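Side-chain contact in glyoxalase family protein (Bacillus cereus, PDB 1ZSW), which is of unknown function but binds a zinc ion and, as a member of the glyoxalase/dioxygenase superfamily, is probably a metal-dependent enzyme: residues Glu120-Phe125 and Leu141-Ala146. Numbering follows the deposited sequence. Where two conformers were deposited one is given.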
# COMPACT_ATOMS: atom_id res chain seq x y z
N GLU A 120 -1.65 13.38 -20.31
CA GLU A 120 -0.75 14.44 -20.81
C GLU A 120 0.51 14.57 -19.95
O GLU A 120 1.62 14.70 -20.48
CB GLU A 120 -1.47 15.78 -20.98
CG GLU A 120 -0.53 16.99 -21.20
CD GLU A 120 0.37 16.89 -22.43
OE1 GLU A 120 -0.08 16.37 -23.48
OE2 GLU A 120 1.53 17.36 -22.35
N ARG A 121 0.34 14.51 -18.63
CA ARG A 121 1.49 14.62 -17.74
C ARG A 121 2.51 13.49 -17.93
O ARG A 121 3.71 13.72 -17.90
CB ARG A 121 1.00 14.65 -16.28
CG ARG A 121 2.11 15.00 -15.28
CD ARG A 121 1.52 15.43 -13.93
NE ARG A 121 2.60 15.79 -13.00
CZ ARG A 121 3.15 17.00 -12.93
NH1 ARG A 121 4.13 17.23 -12.06
NH2 ARG A 121 2.73 17.98 -13.75
N PHE A 122 2.02 12.27 -18.14
CA PHE A 122 2.87 11.14 -18.40
C PHE A 122 3.63 11.30 -19.73
O PHE A 122 4.80 10.92 -19.83
CB PHE A 122 2.04 9.84 -18.41
CG PHE A 122 1.58 9.39 -17.02
CD1 PHE A 122 0.52 8.50 -16.90
CD2 PHE A 122 2.21 9.85 -15.86
CE1 PHE A 122 0.07 8.05 -15.63
CE2 PHE A 122 1.77 9.42 -14.59
CZ PHE A 122 0.71 8.52 -14.48
N GLU A 123 2.95 11.87 -20.73
CA GLU A 123 3.60 12.16 -22.01
C GLU A 123 4.75 13.13 -21.76
O GLU A 123 5.90 12.88 -22.14
CB GLU A 123 2.60 12.76 -23.01
CG GLU A 123 1.52 11.80 -23.51
CD GLU A 123 0.38 12.51 -24.23
OE1 GLU A 123 0.51 13.72 -24.51
OE2 GLU A 123 -0.66 11.87 -24.49
N LYS A 124 4.43 14.22 -21.07
CA LYS A 124 5.40 15.26 -20.75
C LYS A 124 6.64 14.73 -20.02
O LYS A 124 7.78 15.11 -20.30
CB LYS A 124 4.73 16.37 -19.93
CG LYS A 124 5.70 17.41 -19.36
CD LYS A 124 6.44 18.19 -20.45
CE LYS A 124 5.51 19.15 -21.19
NZ LYS A 124 4.70 19.96 -20.24
N PHE A 125 6.43 13.83 -19.07
CA PHE A 125 7.52 13.32 -18.27
C PHE A 125 8.11 11.99 -18.74
O PHE A 125 8.94 11.40 -18.05
CB PHE A 125 7.08 13.22 -16.81
CG PHE A 125 7.08 14.54 -16.10
CD1 PHE A 125 5.92 15.29 -16.03
CD2 PHE A 125 8.24 15.03 -15.50
CE1 PHE A 125 5.91 16.51 -15.37
CE2 PHE A 125 8.24 16.25 -14.84
CZ PHE A 125 7.08 16.98 -14.77
N LEU A 141 -6.04 4.18 -16.22
CA LEU A 141 -4.87 4.41 -17.03
C LEU A 141 -3.71 3.72 -16.37
O LEU A 141 -3.34 4.08 -15.24
CB LEU A 141 -4.57 5.92 -17.16
CG LEU A 141 -3.41 6.43 -18.01
CD1 LEU A 141 -3.62 6.19 -19.53
CD2 LEU A 141 -3.20 7.94 -17.75
N GLN A 142 -3.17 2.70 -17.04
CA GLN A 142 -2.04 1.96 -16.50
C GLN A 142 -0.74 2.69 -16.73
O GLN A 142 -0.54 3.36 -17.74
CB GLN A 142 -1.94 0.56 -17.12
CG GLN A 142 -3.07 -0.36 -16.74
CD GLN A 142 -3.00 -1.68 -17.50
OE1 GLN A 142 -1.97 -2.03 -18.07
NE2 GLN A 142 -4.11 -2.40 -17.51
N PHE A 143 0.19 2.60 -15.78
CA PHE A 143 1.52 3.16 -16.00
C PHE A 143 2.58 2.41 -15.18
O PHE A 143 2.25 1.54 -14.39
CB PHE A 143 1.53 4.68 -15.70
CG PHE A 143 1.34 5.04 -14.23
CD1 PHE A 143 2.43 5.44 -13.49
CD2 PHE A 143 0.08 5.03 -13.66
CE1 PHE A 143 2.27 5.83 -12.15
CE2 PHE A 143 -0.10 5.39 -12.29
CZ PHE A 143 1.01 5.81 -11.56
N GLU A 144 3.85 2.69 -15.43
CA GLU A 144 4.96 2.06 -14.71
C GLU A 144 6.00 3.10 -14.34
O GLU A 144 6.22 4.06 -15.09
CB GLU A 144 5.64 0.99 -15.56
CG GLU A 144 4.76 -0.12 -15.98
CD GLU A 144 5.51 -1.27 -16.66
OE1 GLU A 144 6.75 -1.33 -16.67
OE2 GLU A 144 4.79 -2.13 -17.18
N ASP A 145 6.69 2.89 -13.23
CA ASP A 145 7.87 3.68 -12.98
C ASP A 145 9.07 3.11 -13.72
O ASP A 145 8.96 2.06 -14.40
CB ASP A 145 8.12 3.95 -11.47
CG ASP A 145 8.69 2.79 -10.73
OD1 ASP A 145 9.10 1.77 -11.33
OD2 ASP A 145 8.75 2.91 -9.47
N ALA A 146 10.20 3.78 -13.62
CA ALA A 146 11.41 3.37 -14.36
C ALA A 146 11.99 2.02 -13.92
O ALA A 146 12.83 1.43 -14.63
CB ALA A 146 12.47 4.46 -14.24
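Helix-on-sheet packing within a module of the vicinal oxygen chelate fold brings Phe122, near the end of helix 112-124, against Leu141 and Phe143 of strand 138-144. From the helical segment Phe122 alone makes the contact: its CB already points at the strand, and with CG anti to the carbonyl carbon (chi1 -73°) the ring extends on to it. The far end of that ring meets one face of the Phe143 ring, with Phe122 CZ over the centre of the ring and 3.5 Å from Phe143 CG. Phe122 CE1 lies next to it, 3.6 Å from Phe143 CD2 and 3.7 Å from Phe143 CB. The two planes are inclined at 36° with centroids 4.5 Å apart, an oblique aromatic pair in which the CZ and CE1 end of the Phe122 ring, rather than its whole face, approaches the Phe143 ring. Two residues earlier on the strand, Leu141 brings its CD2 methyl obliquely to the CD1 and CE1 side of the Phe122 ring, 3.9 Å from Phe122 CD1, as the two side chains run past each other in opposite directions. All three residues are buried, and the join across these segments is purely apolar. Around it, Trp118 meets the Phe122 ring from one turn back on the helix, while Leu52 and Val127 also touch Phe122. Phe47 of helix 41-51 packs on Phe143, and Leu151 and Leu153 of the adjacent antiparallel strand 150-155 continue the apolar layer beside it.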